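Local atomic coordinates of putative cell filamentation protein (PDB entry 4N67), a protein that probably transfers AMP onto target proteins in the host cell, as a Fic-domain effector translocated by the VirB secretion system. Residues Y34-C37 against A38-A42; F107-G110 against S111-Q114. The protein carries 2 engineered substitutions. All blocks are in the same frame, centred on the assembly; numbering follows the deposited sequence. Where two conformers were deposited one is given.

Interaction 1: residues Y34-C37 against A38-A42; sequences YERC and AHETA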
loop_
_atom_site.group_PDB
_atom_site.type_symbol
_atom_site.label_atom_id
_atom_site.label_comp_id
_atom_site.label_asym_id
_atom_site.label_seq_id
_atom_site.Cartn_x
_atom_site.Cartn_y
_atom_site.Cartn_z
ATOM N N TYR A 34 -10.562 -1.585 -14.569
ATOM C CA TYR A 34 -9.134 -1.595 -14.283
ATOM C C TYR A 34 -8.441 -0.386 -14.907
ATOM O O TYR A 34 -7.715 0.331 -14.239
ATOM C CB TYR A 34 -8.493 -2.884 -14.802
ATOM C CG TYR A 34 -7.084 -3.129 -14.292
ATOM C CD1 TYR A 34 -6.007 -2.414 -14.796
ATOM C CD2 TYR A 34 -6.838 -4.091 -13.322
ATOM C CE1 TYR A 34 -4.727 -2.648 -14.345
ATOM C CE2 TYR A 34 -5.558 -4.338 -12.871
ATOM C CZ TYR A 34 -4.509 -3.615 -13.379
ATOM O OH TYR A 34 -3.234 -3.848 -12.913
ATOM N N GLU A 35 -8.694 -0.145 -16.185
ATOM C CA GLU A 35 -8.029 0.958 -16.881
ATOM C C GLU A 35 -8.458 2.326 -16.350
ATOM O O GLU A 35 -7.637 3.225 -16.168
ATOM C CB GLU A 35 -8.276 0.870 -18.380
ATOM C CG GLU A 35 -7.609 -0.319 -19.035
ATOM C CD GLU A 35 -7.800 -0.343 -20.540
ATOM O OE1 GLU A 35 -7.835 0.738 -21.176
ATOM O OE2 GLU A 35 -7.890 -1.453 -21.116
ATOM N N ARG A 36 -9.754 2.494 -16.112
ATOM C CA ARG A 36 -10.245 3.759 -15.561
ATOM C C ARG A 36 -9.632 4.014 -14.189
ATOM O O ARG A 36 -9.155 5.097 -13.886
ATOM C CB ARG A 36 -11.788 3.746 -15.468
ATOM C CG ARG A 36 -12.396 4.988 -14.782
ATOM C CD ARG A 36 -13.041 5.895 -15.802
ATOM N NE ARG A 36 -13.605 7.064 -15.134
ATOM C CZ ARG A 36 -12.962 8.202 -14.935
ATOM N NH1 ARG A 36 -11.734 8.404 -15.410
ATOM N NH2 ARG A 36 -13.566 9.199 -14.329
ATOM N N CYS A 37 -9.640 2.996 -13.347
ATOM C CA CYS A 37 -9.073 3.091 -12.007
ATOM C C CYS A 37 -7.570 3.340 -12.015
ATOM O O CYS A 37 -7.053 4.135 -11.208
ATOM C CB CYS A 37 -9.439 1.790 -11.282
ATOM S SG CYS A 37 -8.698 1.579 -9.686
ATOM N N ALA A 38 -6.860 2.670 -12.906
ATOM C CA ALA A 38 -5.428 2.901 -13.018
ATOM C C ALA A 38 -5.156 4.377 -13.317
ATOM O O ALA A 38 -4.261 5.004 -12.737
ATOM C CB ALA A 38 -4.828 1.983 -14.055
ATOM N N HIS A 39 -5.922 4.940 -14.260
ATOM C CA HIS A 39 -5.758 6.327 -14.660
ATOM C C HIS A 39 -6.103 7.298 -13.531
ATOM O O HIS A 39 -5.366 8.265 -13.237
ATOM C CB HIS A 39 -6.655 6.566 -15.902
ATOM C CG HIS A 39 -6.541 7.927 -16.509
ATOM N ND1 HIS A 39 -7.130 9.052 -15.973
ATOM C CD2 HIS A 39 -5.951 8.330 -17.657
ATOM C CE1 HIS A 39 -6.900 10.089 -16.760
ATOM N NE2 HIS A 39 -6.189 9.678 -17.788
ATOM N N GLU A 40 -7.183 7.009 -12.821
ATOM C CA GLU A 40 -7.596 7.858 -11.730
ATOM C C GLU A 40 -6.662 7.785 -10.560
ATOM O O GLU A 40 -6.319 8.826 -10.022
ATOM C CB GLU A 40 -9.024 7.551 -11.359
ATOM C CG GLU A 40 -9.818 8.001 -12.574
ATOM C CD GLU A 40 -9.595 9.510 -12.924
ATOM O OE1 GLU A 40 -10.423 10.198 -12.320
ATOM O OE2 GLU A 40 -8.643 10.070 -13.704
ATOM N N THR A 41 -6.235 6.594 -10.184
ATOM C CA THR A 41 -5.305 6.487 -9.037
ATOM C C THR A 41 -3.948 7.136 -9.361
ATOM O O THR A 41 -3.303 7.707 -8.474
ATOM C CB THR A 41 -5.058 5.030 -8.584
ATOM O OG1 THR A 41 -4.540 4.253 -9.687
ATOM C CG2 THR A 41 -6.327 4.395 -8.155
ATOM N N ALA A 42 -3.504 7.078 -10.618
ATOM C CA ALA A 42 -2.276 7.762 -11.007
ATOM C C ALA A 42 -2.427 9.259 -10.829
ATOM O O ALA A 42 -1.531 9.957 -10.297
ATOM C CB ALA A 42 -1.892 7.416 -12.441
HETATM O O HOH W 1 -10.454 10.982 -15.519
#
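Cys37 O takes the backbone N-H of Thr41 and is one of two acceptors within reach of its hydroxyl. Thr41 N lies 2.8 Å from Cys37 O, nearly straight at 168°. Thr41 OG1 is 2.9 Å from Cys37 O and 3.2 Å from Ala38 O, and its proton is undecided between them; chi1 of 58° turns it back over the preceding turn. Thr41 CG2 packs on Cys37 SG at 4.0 Å. One residue earlier along the helix, Arg36 and Glu40 pair loosely, also four residues apart. Glu40 CG lies over one guanidinium face, 3.4 Å from Arg36 NH1, and the carboxylate is inclined by 28° to that plane. The Arg36 NH1 to Glu40 OE1 salt bridge is long, 3.8 Å; Arg43 is the stronger partner of Glu40. A water in the guanidinium plane accepts from Arg36 NH1 and gives Glu40 OE2 a weak bond. Between adjacent residues, His39 ND1 donates to Glu40 OE2 at 2.9 Å, on the carboxylate's anti side and in the imidazole plane, which helps fix the His39 ring's rotation. The backbone bonds are the i to i+4 pattern of alpha-helix 30-48: Cys37 and Thr41 pack on Phe70 of helix 59-70, while Arg36 rests on His25 and Ile27 of the loop before.

Interaction 2: residues F107-G110 against S111-Q114; sequences FAVG and SQIQ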
loop_
_atom_site.group_PDB
_atom_site.type_symbol
_atom_site.label_atom_id
_atom_site.label_comp_id
_atom_site.label_asym_id
_atom_site.label_seq_id
_atom_site.Cartn_x
_atom_site.Cartn_y
_atom_site.Cartn_z
ATOM N N PHE A 107 -1.443 -13.499 3.106
ATOM C CA PHE A 107 -1.357 -12.211 3.804
ATOM C C PHE A 107 -1.911 -12.355 5.220
ATOM O O PHE A 107 -2.457 -13.399 5.598
ATOM C CB PHE A 107 -2.155 -11.153 3.023
ATOM C CG PHE A 107 -1.621 -10.890 1.631
ATOM C CD1 PHE A 107 -0.355 -10.363 1.450
ATOM C CD2 PHE A 107 -2.392 -11.150 0.513
ATOM C CE1 PHE A 107 0.145 -10.113 0.187
ATOM C CE2 PHE A 107 -1.898 -10.884 -0.752
ATOM C CZ PHE A 107 -0.636 -10.366 -0.917
ATOM N N ALA A 108 -1.795 -11.284 5.993
ATOM C CA ALA A 108 -2.379 -11.212 7.339
ATOM C C ALA A 108 -3.851 -11.579 7.287
ATOM O O ALA A 108 -4.579 -11.188 6.372
ATOM C CB ALA A 108 -2.198 -9.797 7.899
ATOM N N VAL A 109 -4.274 -12.367 8.279
ATOM C CA VAL A 109 -5.651 -12.799 8.390
ATOM C C VAL A 109 -6.375 -12.079 9.518
ATOM O O VAL A 109 -5.875 -12.062 10.635
ATOM C CB VAL A 109 -5.694 -14.305 8.662
ATOM C CG1 VAL A 109 -7.109 -14.791 8.747
ATOM C CG2 VAL A 109 -4.928 -15.044 7.585
ATOM N N GLY A 110 -7.520 -11.499 9.182
ATOM C CA GLY A 110 -8.448 -10.876 10.153
ATOM C C GLY A 110 -7.761 -9.850 11.020
ATOM O O GLY A 110 -7.206 -8.901 10.507
ATOM N N SER A 111 -7.818 -10.040 12.331
ATOM C CA SER A 111 -7.207 -9.075 13.280
ATOM C C SER A 111 -5.660 -8.984 13.246
ATOM O O SER A 111 -5.057 -8.048 13.815
ATOM C CB SER A 111 -7.709 -9.331 14.686
ATOM O OG SER A 111 -7.190 -10.542 15.203
ATOM N N GLN A 112 -4.988 -9.926 12.565
ATOM C CA GLN A 112 -3.563 -9.763 12.302
ATOM C C GLN A 112 -3.286 -8.452 11.561
ATOM O O GLN A 112 -2.201 -7.888 11.677
ATOM C CB GLN A 112 -3.023 -10.904 11.453
ATOM C CG GLN A 112 -2.987 -12.190 12.227
ATOM C CD GLN A 112 -2.517 -13.366 11.407
ATOM O OE1 GLN A 112 -2.342 -13.272 10.186
ATOM N NE2 GLN A 112 -2.312 -14.503 12.081
ATOM N N ILE A 113 -4.242 -8.005 10.760
ATOM C CA ILE A 113 -4.048 -6.788 9.962
ATOM C C ILE A 113 -3.837 -5.640 10.930
ATOM O O ILE A 113 -2.883 -4.904 10.797
ATOM C CB ILE A 113 -5.242 -6.496 9.039
ATOM C CG1 ILE A 113 -5.385 -7.593 7.964
ATOM C CG2 ILE A 113 -5.114 -5.116 8.409
ATOM C CD1 ILE A 113 -6.657 -7.450 7.134
ATOM N N GLN A 114 -4.733 -5.496 11.895
ATOM C CA GLN A 114 -4.604 -4.385 12.864
ATOM C C GLN A 114 -3.359 -4.525 13.731
ATOM O O GLN A 114 -2.655 -3.525 13.994
ATOM C CB GLN A 114 -5.832 -4.313 13.767
ATOM C CG GLN A 114 -7.149 -4.007 13.061
ATOM C CD GLN A 114 -7.082 -2.843 12.088
ATOM O OE1 GLN A 114 -6.480 -1.786 12.360
ATOM N NE2 GLN A 114 -7.708 -3.025 10.942
HETATM O O HOH W 2 -1.361 -14.825 8.028
#
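The backbone N-H of Val109 comes to Gln112 OE1 from above the plane of the carboxamide, 41° out of it. Even so, the bond is almost straight, with an N-H...O angle of 177° and Val109 N 2.9 Å from Gln112 OE1. Ala108 CA touches Gln112 OE1 at 3.5 Å, and a water 2.8 Å from Gln112 OE1 donates to it and to Phe107 O. The Gln112 side chain gets there by running extended beyond CG, alongside Val109 and pointing the same way, with CG anti to the carbonyl carbon (chi1 -70°). The backbone bonds in the other direction too: Gln112 N donates to Val109 O at 3.0 Å, closing a type II' turn whose second residue, Gly110, has positive phi. Ile113 N then reaches Gly110 O at 3.1 Å, carrying the chain into helix 112-126. Ala108 CB packs on Gln112 CB at 3.8 Å and on Ile113 CG1 at 3.9 Å. The Ser111 hydroxyl bonds forward to Arg115. Phe107, stacked on His153, touches the bound ADP. No ionisable group takes part across the turn, so the grip probably depends little on pH, and the contacts of Ala108 CB add apolar packing.

From the N terminus, the chain first meets interaction 1, inside helix 30-48, where successive turns are bonded to each other and no loop is closed. It then runs through helix 59-70 and the two short strands 85-86 and 92-93 before interaction 2, where a tight turn closes and helix 112-126 gets under way. The two contacts are in series, neither nested nor crossed, and do not touch: their centres are 27 Å apart, on opposite sides of the chain's centre. Both lie near the nucleotide site: the side chain of Thr41 is about 7 Å from the bound magnesium ion, and Phe107, leading into the turn, belongs to the ADP pocket.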